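P800 reaction center core protein (Heliobacterium modesticaldum, PDB 5V8K) forms the homodimeric core of a photosynthetic reaction center, holding bacteriochlorophylls and calcium and contributing cysteines to a [4Fe-4S] cluster. Local coordinates at residues A[504-507]-A[508-512]; A[584-587]-A[588-592]; A[377-380]-A[381-385]; A[247-250]-A[251-255]. One frame throughout, in Å; residues are numbered along the deposited sequence.

All four contacts are local, made between residues about one helical turn apart, and each lies on a different helix. Contacts 2 and 3 are buried in helices 575-599 and 376-401. Contacts 1 and 4 are only partly buried. Contacts 1, 2 and 3 serve bound groups in different ways: Gln509 binds calcium directly, His383 binds a magnesium directly, and Lys588 reaches a magnesium through water. Contact 4 binds no cofactor; a lysine-glutamine hydrogen bond marks it instead. Contacts 1 and 4 come within about 6 Å at their nearest atoms without touching. Contacts 3 and 4 have centres about 29 Å apart.

Contact 1 (A[504-507]-A[508-512]). With CA (calcium ion), chain B; GB0 (Bacteriochlorophyll g'), chain C.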
# COMPACT_ATOMS: atom_id res chain seq x y z
N SER A 504 15.82 -3.59 7.06
CA SER A 504 16.34 -4.54 8.02
C SER A 504 15.88 -4.18 9.43
O SER A 504 15.58 -5.06 10.24
CB SER A 504 17.87 -4.56 7.94
OG SER A 504 18.31 -5.01 6.68
N TYR A 505 15.81 -2.88 9.72
CA TYR A 505 15.36 -2.40 11.02
C TYR A 505 13.89 -2.75 11.23
O TYR A 505 13.49 -3.10 12.35
CB TYR A 505 15.63 -0.89 11.12
CG TYR A 505 14.76 -0.04 12.02
CD1 TYR A 505 13.56 0.45 11.56
CD2 TYR A 505 15.18 0.38 13.27
CE1 TYR A 505 12.76 1.28 12.32
CE2 TYR A 505 14.41 1.18 14.05
CZ TYR A 505 13.18 1.65 13.58
OH TYR A 505 12.36 2.48 14.35
N ILE A 506 13.10 -2.72 10.17
CA ILE A 506 11.70 -3.13 10.29
C ILE A 506 11.62 -4.59 10.71
O ILE A 506 10.83 -4.94 11.58
CB ILE A 506 10.91 -2.86 8.98
CG1 ILE A 506 10.41 -1.41 8.98
CG2 ILE A 506 9.70 -3.77 8.86
CD1 ILE A 506 9.86 -0.94 7.70
N ILE A 507 12.46 -5.45 10.13
CA ILE A 507 12.44 -6.87 10.49
C ILE A 507 12.75 -7.04 11.98
O ILE A 507 12.11 -7.84 12.69
CB ILE A 507 13.42 -7.69 9.63
CG1 ILE A 507 12.93 -7.76 8.19
CG2 ILE A 507 13.57 -9.14 10.21
CD1 ILE A 507 13.97 -8.43 7.23
N GLN A 508 13.80 -6.34 12.46
CA GLN A 508 14.27 -6.49 13.83
C GLN A 508 13.28 -5.90 14.84
O GLN A 508 13.00 -6.52 15.87
CB GLN A 508 15.64 -5.84 13.96
CG GLN A 508 16.30 -6.07 15.31
CD GLN A 508 15.84 -5.05 16.35
OE1 GLN A 508 15.59 -3.89 16.05
NE2 GLN A 508 15.80 -5.48 17.59
N GLN A 509 12.76 -4.70 14.58
CA GLN A 509 11.79 -4.08 15.46
C GLN A 509 10.49 -4.88 15.51
O GLN A 509 9.96 -5.15 16.60
CB GLN A 509 11.52 -2.66 14.99
CG GLN A 509 12.69 -1.70 15.19
CD GLN A 509 12.84 -1.19 16.58
OE1 GLN A 509 12.15 -0.26 17.01
NE2 GLN A 509 13.74 -1.78 17.29
N THR A 510 9.98 -5.30 14.36
CA THR A 510 8.75 -6.08 14.34
C THR A 510 8.91 -7.40 15.07
O THR A 510 7.99 -7.85 15.77
CB THR A 510 8.30 -6.31 12.88
OG1 THR A 510 8.08 -5.07 12.24
CG2 THR A 510 7.02 -7.03 12.85
N THR A 511 10.08 -8.05 14.92
CA THR A 511 10.38 -9.24 15.70
C THR A 511 10.34 -8.94 17.21
O THR A 511 9.76 -9.69 17.99
CB THR A 511 11.75 -9.81 15.29
OG1 THR A 511 11.66 -10.25 13.94
CG2 THR A 511 12.14 -11.02 16.15
N ALA A 512 10.90 -7.80 17.62
CA ALA A 512 10.88 -7.42 19.02
C ALA A 512 9.46 -7.15 19.51
O ALA A 512 9.17 -7.36 20.69
CB ALA A 512 11.74 -6.19 19.27
CA CA B . 12.20 1.72 18.27
C1 GB0 C . 5.20 5.72 3.01
C2 GB0 C . 6.60 5.81 3.53
C3 GB0 C . 7.34 4.72 3.52
C4 GB0 C . 6.83 3.42 3.01
C5 GB0 C . 8.71 4.83 4.04
C6 GB0 C . 9.70 4.35 3.01
NB GB0 C . 3.20 -3.62 4.78
ND GB0 C . 5.02 -2.02 7.91
C10 GB0 C . 13.17 5.62 4.12
C11 GB0 C . 14.17 6.20 3.15
C12 GB0 C . 15.57 5.89 3.63
C13 GB0 C . 16.60 6.63 3.21
C14 GB0 C . 16.39 7.79 2.30
C15 GB0 C . 18.02 6.32 3.59
C1A GB0 C . 3.67 0.28 6.31
C1B GB0 C . 2.24 -3.07 4.04
C1C GB0 C . 4.85 -5.63 6.43
C1D GB0 C . 5.69 -2.39 8.96
C2A GB0 C . 2.73 1.38 5.87
C2B GB0 C . 1.70 -4.05 3.24
C2C GB0 C . 5.60 -6.85 6.86
C2D GB0 C . 6.26 -1.39 10.04
C3A GB0 C . 1.62 0.57 5.23
C3B GB0 C . 2.35 -5.24 3.50
C3C GB0 C . 6.10 -6.06 8.01
C3D GB0 C . 5.72 -0.34 9.31
C4A GB0 C . 2.35 -0.74 5.11
C4B GB0 C . 3.26 -4.95 4.51
C4C GB0 C . 5.65 -4.76 8.12
C4D GB0 C . 5.01 -0.65 8.11
C7 GB0 C . 11.07 4.46 3.61
C8 GB0 C . 11.80 5.58 3.49
C9 GB0 C . 11.23 6.78 2.81
CAA GB0 C . 3.36 2.36 4.90
CAB GB0 C . 2.00 -6.48 2.74
CAC GB0 C . 7.02 -6.56 9.05
CAD GB0 C . 5.70 1.12 9.47
CBA GB0 C . 2.42 3.53 4.61
CBB GB0 C . 2.27 -7.70 3.06
CBC GB0 C . 7.57 -7.96 9.06
CBD GB0 C . 4.93 1.69 8.32
CED GB0 C . 6.60 4.92 7.41
CGA GB0 C . 3.09 4.54 3.71
CGD GB0 C . 5.85 2.59 7.59
CHA GB0 C . 4.46 0.51 7.54
CHB GB0 C . 1.90 -1.64 4.18
CHC GB0 C . 4.13 -5.94 5.18
CHD GB0 C . 6.02 -3.81 9.16
CMA GB0 C . 0.35 0.37 6.09
CMB GB0 C . 0.68 -3.90 2.17
CMC GB0 C . 4.62 -7.96 7.22
CMD GB0 C . 7.04 -1.53 11.28
NA GB0 C . 3.29 -0.97 6.01
NC GB0 C . 4.85 -4.48 7.08
O1A GB0 C . 2.61 4.86 2.62
O1D GB0 C . 6.74 2.23 6.84
O2A GB0 C . 4.46 4.94 3.97
O2D GB0 C . 5.67 3.97 7.87
OBD GB0 C . 6.11 1.93 10.36
MG GB0 C . 3.86 -2.80 6.51
O HOH W 1 14.45 1.37 18.87
O HOH W 2 12.42 3.75 19.73
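Gln508 meets the preceding turn through its backbone, with N bonded to Ser504 O. Its side chain turns along the helix to the next residue: Gln508 OE1 accepts from Gln509 NE2 at 3.1 Å, and the bond is nearly straight (172°). Gln509 CG lies over one face of the Tyr505 ring, 3.7 Å from the ring centroid, a CH-pi contact offset toward the rim. The Gln509 amide is turned only 16° from the plane of that ring. With CG beside its own backbone N (chi1 -69°) and a second bend at chi2, the chain folds across the tyrosine and brings Gln509 OE1 to the calcium ion at 2.3 Å. The amide is thus held at both ends, by the metal and by Gln508. This turn of helix 502-513 supplies one ligand of the calcium site; two waters, Asp460 and Leu597 O supply the others. Tyr505 OH bonds to Asp460 OD2, so the tyrosine touches two calcium ligands, one over its ring face and one at its hydroxyl. Thr510 sends OG1 back to Ile506 O at 2.8 Å, and its N reaches the same oxygen from the opposite face of the carbonyl. Thr510 CG2 and Ile506 CG2 both touch bacteriochlorophyll g'. Thr511 repeats the pattern on Ile507 O, with OG1 at 2.8 Å and N at 3.0 Å. Thr511 also packs on Ile507 of the second subunit.

Contact 2 (A[584-587]-A[588-592]); sequences FLFF and KMTIV. With GBF (Bacteriochlorophyll g), chain D.
Phe586 O is gripped twice by Thr590, by OG1 at 3.0 Å and by N at 3.2 Å. The two donors come from opposite faces of the carbonyl plane. Thr590 OG1 sits beside its own backbone N (chi1 -61°), which turns the hydroxyl back along the helix. One residue earlier in each segment, Met589 N bonds to Leu585 O. Lys588 passes its CG over one face of the Phe584 ring, 4.1 Å from the centroid. Beyond a bend at chi2 its chain runs out straight across a pyrrole of bacteriochlorophyll g, with Lys588 CD 3.6 Å from C2B. Lys588 NZ donates to a water at 2.7 Å, and that water binds the magnesium at 2.5 Å. On this helix, 575-599, predicted to span the membrane, the lysine holds a pigment through an axial water. A leucine in its place would probably leave the axial water without this donor and less firmly positioned over the magnesium. Ile591 CG1 lies over a face of the Phe587 ring, 4.2 Å from the centroid. Met589 CE touches the same pigment at CBB. Phe587 also packs against helices 258-291 and 449-459, and Phe586 meets the rings of Trp532 and Phe446.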
# COMPACT_ATOMS: atom_id res chain seq x y z
N PHE A 584 -7.13 11.40 5.87
CA PHE A 584 -6.96 11.37 7.32
C PHE A 584 -6.52 9.99 7.79
O PHE A 584 -5.54 9.87 8.53
CB PHE A 584 -8.27 11.77 8.03
CG PHE A 584 -8.17 11.63 9.50
CD1 PHE A 584 -7.54 12.61 10.25
CD2 PHE A 584 -8.62 10.50 10.13
CE1 PHE A 584 -7.40 12.49 11.60
CE2 PHE A 584 -8.48 10.37 11.51
CZ PHE A 584 -7.86 11.39 12.24
N LEU A 585 -7.23 8.94 7.38
CA LEU A 585 -6.91 7.60 7.83
C LEU A 585 -5.64 7.01 7.21
O LEU A 585 -4.97 6.20 7.85
CB LEU A 585 -8.09 6.67 7.56
CG LEU A 585 -9.33 6.87 8.42
CD1 LEU A 585 -10.41 5.92 7.94
CD2 LEU A 585 -9.04 6.63 9.92
N PHE A 586 -5.34 7.35 5.95
CA PHE A 586 -4.13 6.88 5.31
C PHE A 586 -2.92 7.39 6.08
O PHE A 586 -2.05 6.61 6.51
CB PHE A 586 -4.13 7.36 3.83
CG PHE A 586 -3.02 6.86 3.02
CD1 PHE A 586 -1.76 7.35 3.16
CD2 PHE A 586 -3.26 5.91 2.06
CE1 PHE A 586 -0.72 6.91 2.35
CE2 PHE A 586 -2.25 5.46 1.22
CZ PHE A 586 -0.96 5.96 1.38
N PHE A 587 -2.98 8.66 6.32
CA PHE A 587 -1.94 9.39 7.06
C PHE A 587 -1.79 8.86 8.54
O PHE A 587 -0.75 8.50 8.99
CB PHE A 587 -2.14 10.91 7.11
CG PHE A 587 -1.03 11.67 7.80
CD1 PHE A 587 0.19 11.88 7.18
CD2 PHE A 587 -1.20 12.22 9.06
CE1 PHE A 587 1.17 12.59 7.80
CE2 PHE A 587 -0.20 12.92 9.67
CZ PHE A 587 0.98 13.11 9.03
N LYS A 588 -2.89 8.79 9.27
CA LYS A 588 -2.84 8.39 10.67
C LYS A 588 -2.52 6.91 10.84
O LYS A 588 -1.86 6.54 11.81
CB LYS A 588 -4.15 8.73 11.38
CG LYS A 588 -4.25 10.22 11.74
CD LYS A 588 -3.08 10.64 12.68
CE LYS A 588 -3.14 12.07 13.17
NZ LYS A 588 -2.00 12.25 14.19
N MET A 589 -3.01 6.04 9.96
CA MET A 589 -2.63 4.64 10.09
C MET A 589 -1.14 4.42 9.82
O MET A 589 -0.52 3.54 10.44
CB MET A 589 -3.48 3.76 9.18
CG MET A 589 -4.95 3.63 9.58
SD MET A 589 -5.22 3.02 11.25
CE MET A 589 -5.58 4.56 12.00
N THR A 590 -0.55 5.20 8.93
CA THR A 590 0.90 5.18 8.78
C THR A 590 1.57 5.60 10.08
O THR A 590 2.51 4.94 10.55
CB THR A 590 1.33 6.10 7.65
OG1 THR A 590 0.75 5.67 6.40
CG2 THR A 590 2.80 6.10 7.55
N ILE A 591 1.07 6.67 10.70
CA ILE A 591 1.63 7.13 11.96
C ILE A 591 1.47 6.07 13.07
O ILE A 591 2.36 5.91 13.91
CB ILE A 591 1.00 8.49 12.35
CG1 ILE A 591 1.29 9.58 11.33
CG2 ILE A 591 1.54 8.95 13.71
CD1 ILE A 591 2.69 9.65 10.83
N VAL A 592 0.35 5.33 13.08
CA VAL A 592 0.16 4.27 14.08
C VAL A 592 1.27 3.23 13.96
O VAL A 592 1.81 2.73 14.96
CB VAL A 592 -1.21 3.59 13.93
CG1 VAL A 592 -1.23 2.24 14.64
CG2 VAL A 592 -2.33 4.50 14.42
MG GBF D . -3.18 12.36 18.09
CHA GBF D . -0.77 13.10 20.55
CHB GBF D . -1.26 9.88 17.06
CHC GBF D . -6.04 11.17 16.48
CHD GBF D . -5.26 14.86 19.68
NA GBF D . -1.32 11.79 18.51
C1A GBF D . -0.43 12.12 19.46
C2A GBF D . 0.95 11.50 19.42
C3A GBF D . 0.74 10.50 18.27
C4A GBF D . -0.71 10.75 17.93
CMA GBF D . 1.64 10.75 17.05
CAA GBF D . 1.50 10.86 20.71
CBA GBF D . 0.65 9.74 21.35
CGA GBF D . -0.64 10.27 21.94
O1A GBF D . -0.67 11.09 22.85
O2A GBF D . -1.90 9.99 21.29
NB GBF D . -3.60 10.72 16.97
C1B GBF D . -2.68 9.82 16.58
C2B GBF D . -3.31 8.86 15.80
C3B GBF D . -4.65 9.25 15.65
C4B GBF D . -4.76 10.44 16.36
CMB GBF D . -2.61 7.66 15.23
CAB GBF D . -5.74 8.56 14.90
CBB GBF D . -5.74 7.37 14.33
NC GBF D . -5.16 12.90 18.10
C1C GBF D . -6.16 12.35 17.38
C2C GBF D . -7.58 12.79 17.39
C3C GBF D . -7.19 13.85 18.35
C4C GBF D . -5.84 13.90 18.72
CMC GBF D . -8.02 13.27 16.01
CAC GBF D . -8.17 14.83 18.91
CBC GBF D . -9.62 14.80 18.52
ND GBF D . -3.12 13.71 19.58
C1D GBF D . -3.90 14.59 20.19
C2D GBF D . -3.47 15.31 21.55
C3D GBF D . -2.26 14.62 21.50
C4D GBF D . -2.03 13.70 20.45
CMD GBF D . -4.09 16.31 22.48
CAD GBF D . -1.03 14.63 22.30
OBD GBF D . -0.72 15.16 23.43
CBD GBF D . 0.00 13.75 21.65
CGD GBF D . 1.22 14.52 21.16
O1D GBF D . 2.30 13.98 21.09
O2D GBF D . 1.17 15.92 20.73
CED GBF D . 2.40 16.61 20.50
C1 GBF D . -3.13 10.51 21.82
C2 GBF D . -4.22 10.00 20.90
C3 GBF D . -5.47 10.49 20.91
C4 GBF D . -5.86 11.61 21.85
C5 GBF D . -6.52 9.93 19.95
C6 GBF D . -6.11 8.64 19.21
C7 GBF D . -7.32 8.12 18.45
C8 GBF D . -7.91 6.92 18.67
C9 GBF D . -7.38 5.96 19.70
C10 GBF D . -9.15 6.54 17.89
C11 GBF D . -8.82 6.11 16.49
C12 GBF D . -10.10 5.78 15.75
C13 GBF D . -10.07 5.46 14.44
C14 GBF D . -11.32 5.12 13.69
C15 GBF D . -8.77 5.43 13.68
O HOH W 3 -2.59 13.93 16.20

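Contact 3 (A[377-380]-A[381-385]). With GBF (Bacteriochlorophyll g), chain Z.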
# COMPACT_ATOMS: atom_id res chain seq x y z
N SER A 377 25.50 8.31 6.67
CA SER A 377 24.14 8.17 7.22
C SER A 377 23.48 9.54 7.39
O SER A 377 22.35 9.74 6.96
CB SER A 377 24.16 7.43 8.58
OG SER A 377 22.84 7.22 9.08
N GLU A 378 24.18 10.48 8.03
CA GLU A 378 23.69 11.86 8.12
C GLU A 378 23.59 12.54 6.74
O GLU A 378 22.61 13.25 6.47
CB GLU A 378 24.60 12.69 9.02
CG GLU A 378 24.36 12.52 10.47
CD GLU A 378 24.96 11.25 11.07
OE1 GLU A 378 25.94 10.69 10.48
OE2 GLU A 378 24.43 10.82 12.14
N PHE A 379 24.59 12.38 5.87
CA PHE A 379 24.51 13.03 4.56
C PHE A 379 23.25 12.60 3.81
O PHE A 379 22.46 13.45 3.37
CB PHE A 379 25.77 12.75 3.73
CG PHE A 379 25.76 13.40 2.35
CD1 PHE A 379 26.25 14.68 2.16
CD2 PHE A 379 25.23 12.74 1.25
CE1 PHE A 379 26.24 15.30 0.91
CE2 PHE A 379 25.21 13.34 -0.02
CZ PHE A 379 25.71 14.63 -0.19
N VAL A 380 23.02 11.29 3.69
CA VAL A 380 21.84 10.80 2.99
C VAL A 380 20.55 11.23 3.72
O VAL A 380 19.59 11.70 3.10
CB VAL A 380 21.91 9.28 2.80
CG1 VAL A 380 20.57 8.69 2.26
CG2 VAL A 380 23.05 8.92 1.91
N ALA A 381 20.51 11.05 5.05
CA ALA A 381 19.26 11.30 5.76
C ALA A 381 18.87 12.77 5.68
O ALA A 381 17.70 13.11 5.47
CB ALA A 381 19.40 10.88 7.22
N ALA A 382 19.84 13.66 5.83
CA ALA A 382 19.53 15.08 5.78
C ALA A 382 19.10 15.52 4.37
O ALA A 382 18.18 16.33 4.22
CB ALA A 382 20.74 15.87 6.26
N HIS A 383 19.71 14.97 3.32
CA HIS A 383 19.24 15.33 1.98
C HIS A 383 17.89 14.69 1.67
O HIS A 383 17.12 15.26 0.90
CB HIS A 383 20.28 14.97 0.94
CG HIS A 383 21.45 15.88 0.99
ND1 HIS A 383 22.49 15.70 1.87
CD2 HIS A 383 21.72 17.02 0.31
CE1 HIS A 383 23.37 16.67 1.72
NE2 HIS A 383 22.94 17.47 0.76
N ALA A 384 17.57 13.54 2.26
CA ALA A 384 16.26 12.96 2.01
C ALA A 384 15.15 13.76 2.71
O ALA A 384 14.06 13.95 2.17
CB ALA A 384 16.25 11.50 2.46
N ILE A 385 15.43 14.25 3.91
CA ILE A 385 14.51 15.07 4.67
C ILE A 385 14.36 16.45 4.03
O ILE A 385 13.25 16.96 3.87
CB ILE A 385 14.99 15.16 6.13
CG1 ILE A 385 14.89 13.78 6.75
CG2 ILE A 385 14.21 16.19 6.95
CD1 ILE A 385 15.63 13.66 8.06
MG GBF Z . 23.18 19.91 0.63
CHA GBF Z . 24.47 19.78 3.85
CHB GBF Z . 20.21 20.67 1.76
CHC GBF Z . 22.33 20.48 -2.69
CHD GBF Z . 26.57 19.40 -0.49
NA GBF Z . 22.47 20.16 2.43
C1A GBF Z . 23.03 20.20 3.65
C2A GBF Z . 22.09 20.06 4.80
C3A GBF Z . 20.85 20.60 4.12
C4A GBF Z . 21.19 20.44 2.67
CMA GBF Z . 19.62 19.78 4.54
CAA GBF Z . 22.42 20.83 6.09
CBA GBF Z . 22.86 22.26 5.80
CGA GBF Z . 23.43 22.88 7.05
O1A GBF Z . 24.22 22.29 7.77
O2A GBF Z . 23.26 24.31 7.25
NB GBF Z . 21.47 20.46 -0.33
C1B GBF Z . 20.32 20.76 0.29
C2B GBF Z . 19.38 21.16 -0.64
C3B GBF Z . 20.02 21.11 -1.88
C4B GBF Z . 21.32 20.66 -1.63
CMB GBF Z . 17.97 21.57 -0.28
CAB GBF Z . 19.51 21.44 -3.23
CBB GBF Z . 18.38 22.02 -3.53
NC GBF Z . 24.21 19.95 -1.12
C1C GBF Z . 23.73 20.15 -2.34
C2C GBF Z . 24.50 20.03 -3.59
C3C GBF Z . 25.69 19.76 -2.81
C4C GBF Z . 25.50 19.69 -1.45
CMC GBF Z . 23.99 18.77 -4.27
CAC GBF Z . 27.02 19.50 -3.43
CBC GBF Z . 27.24 19.57 -4.92
ND GBF Z . 25.05 19.75 1.35
C1D GBF Z . 26.27 19.43 0.93
C2D GBF Z . 27.46 19.07 1.94
C3D GBF Z . 26.57 19.24 3.00
C4D GBF Z . 25.23 19.63 2.70
CMD GBF Z . 28.89 18.67 1.77
CAD GBF Z . 26.61 19.05 4.46
OBD GBF Z . 27.55 18.89 5.32
CBD GBF Z . 25.27 19.38 5.02
CGD GBF Z . 24.67 18.18 5.68
O1D GBF Z . 24.47 17.13 5.10
O2D GBF Z . 24.33 18.23 7.07
CED GBF Z . 23.92 17.00 7.66
C1 GBF Z . 24.07 24.97 8.22
C2 GBF Z . 23.43 26.25 8.69
C3 GBF Z . 23.59 27.42 8.05
C4 GBF Z . 24.42 27.53 6.80
C5 GBF Z . 22.91 28.65 8.58
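Two hydrogen bonds from His383 converge on Phe379 O. His383 ND1 donates to Phe379 O at 2.7 Å in a nearly straight bond (166°), with the oxygen in the plane of the imidazole. The backbone N of His383 reaches the same oxygen at 3.1 Å, from the opposite face of the carbonyl. The other bonds are plain helical ones, such as Ala382 N to Glu378 O. The aromatic contact joins the same two residues. His383 CE1 lies over one face of the Phe379 ring, 3.3 Å from CE1 of the phenylalanine. The rings meet obliquely, their planes 39° apart. Phe379 swings its ring toward the histidine with CG opposite its own N (chi1 -180°). Metal binding is the third kind. His383 NE2 ligates the magnesium of a bacteriochlorophyll g at 2.5 Å. The ND1 bond and the magnesium together fix the turn of the imidazole. With an alanine here the magnesium is likely to lose its protein ligand, and Phe379 O its imidazole donor. Ala382 CB touches CED of the same pigment, and Leu365 N is hydrogen-bonded to it. Axial histidine ligation of a pigment magnesium is characteristic of chlorophyll sites in photosynthetic reaction centers.

Contact 4 (A[247-250]-A[251-255])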
# COMPACT_ATOMS: atom_id res chain seq x y z
N GLU A 247 8.59 -3.80 33.12
CA GLU A 247 8.76 -3.94 31.67
C GLU A 247 9.26 -2.65 31.02
O GLU A 247 10.06 -2.69 30.08
CB GLU A 247 7.48 -4.40 30.98
CG GLU A 247 7.71 -4.66 29.46
CD GLU A 247 6.63 -5.50 28.80
OE1 GLU A 247 6.88 -6.01 27.69
OE2 GLU A 247 5.52 -5.65 29.38
N LEU A 248 8.75 -1.50 31.47
CA LEU A 248 9.26 -0.24 30.96
C LEU A 248 10.76 -0.15 31.20
O LEU A 248 11.53 0.21 30.31
CB LEU A 248 8.55 0.94 31.63
CG LEU A 248 9.11 2.32 31.35
CD1 LEU A 248 9.09 2.70 29.87
CD2 LEU A 248 8.32 3.28 32.08
N LYS A 249 11.20 -0.54 32.39
CA LYS A 249 12.61 -0.53 32.73
C LYS A 249 13.41 -1.46 31.82
O LYS A 249 14.47 -1.08 31.33
CB LYS A 249 12.80 -0.93 34.20
CG LYS A 249 14.04 -0.41 34.81
CD LYS A 249 14.11 -0.76 36.30
CE LYS A 249 15.27 -0.04 37.00
NZ LYS A 249 16.48 0.17 36.11
N MET A 250 12.92 -2.68 31.59
CA MET A 250 13.64 -3.60 30.74
C MET A 250 13.80 -3.02 29.32
O MET A 250 14.87 -3.12 28.71
CB MET A 250 12.92 -4.96 30.72
CG MET A 250 13.21 -5.80 31.95
SD MET A 250 12.41 -7.44 31.99
CE MET A 250 10.76 -7.09 32.65
N ILE A 251 12.76 -2.34 28.81
CA ILE A 251 12.81 -1.78 27.46
C ILE A 251 13.79 -0.61 27.41
O ILE A 251 14.65 -0.53 26.52
CB ILE A 251 11.40 -1.37 27.01
CG1 ILE A 251 10.53 -2.61 26.80
CG2 ILE A 251 11.45 -0.58 25.72
CD1 ILE A 251 9.07 -2.33 26.67
N ALA A 252 13.71 0.27 28.41
CA ALA A 252 14.58 1.44 28.45
C ALA A 252 16.05 1.06 28.59
O ALA A 252 16.93 1.82 28.17
CB ALA A 252 14.16 2.35 29.61
N GLN A 253 16.36 -0.09 29.15
CA GLN A 253 17.77 -0.42 29.31
C GLN A 253 18.43 -0.74 27.98
O GLN A 253 19.62 -0.47 27.80
CB GLN A 253 17.91 -1.57 30.31
CG GLN A 253 17.94 -1.03 31.73
CD GLN A 253 17.67 -2.06 32.80
OE1 GLN A 253 17.65 -1.71 33.99
NE2 GLN A 253 17.45 -3.32 32.41
N SER A 254 17.69 -1.31 27.04
CA SER A 254 18.21 -1.48 25.69
C SER A 254 17.83 -0.32 24.77
O SER A 254 18.33 -0.27 23.64
CB SER A 254 17.69 -2.80 25.13
OG SER A 254 16.28 -2.83 25.10
N ASN A 255 16.99 0.60 25.23
CA ASN A 255 16.51 1.72 24.42
C ASN A 255 16.32 2.93 25.32
O ASN A 255 15.18 3.30 25.64
CB ASN A 255 15.22 1.35 23.69
CG ASN A 255 14.80 2.39 22.71
OD1 ASN A 255 15.41 3.45 22.57
ND2 ASN A 255 13.70 2.12 22.06
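Lys249 and Gln253 join their polar ends across one turn of the helix. Lys249 NZ donates to Gln253 OE1 at 3.1 Å. The lysine chain is extended until chi4, where it bends and brings NZ to the amide oxygen. The Gln253 chain is also extended beyond CG, and the two side chains cross at a slant. Both residues are at least partly exposed, so this bond probably lies near the surface.

The backbone donors are satisfied in the usual helical way at first. Ile251 N bonds to Glu247 O at 3.0 Å, and Ala252 N to Leu248 O at 2.9 Å, the latter nearly straight (166°). Further on the bonds become less regular. Gln253 N still reaches Lys249 O at 3.1 Å, but the angle falls to 137°, and a second bond to Met250 O is weak. Ser254 then turns its OG back to Ile251 O at 3.2 Å. Its hydroxyl stands between its own backbone N and carbonyl carbon (chi1 59°), which allows this return. Ile251 O also takes a weak bond from Ser254 N. CG of Glu247 rests 3.9 Å from Ile251 CD1. Glu247 OE1 accepts from Tyr517 N, Asn255 OD1 accepts from Lys261 NZ, and Asn255 ND2 donates to Val600 O at the chain end.

Around this short helix, 246-254, Leu248 packs on Tyr238, and Ala252 on Ala239 and Val240, all of helix 234-240. Leu248 and Ile251 both meet Leu258 at the start of helix 258-291.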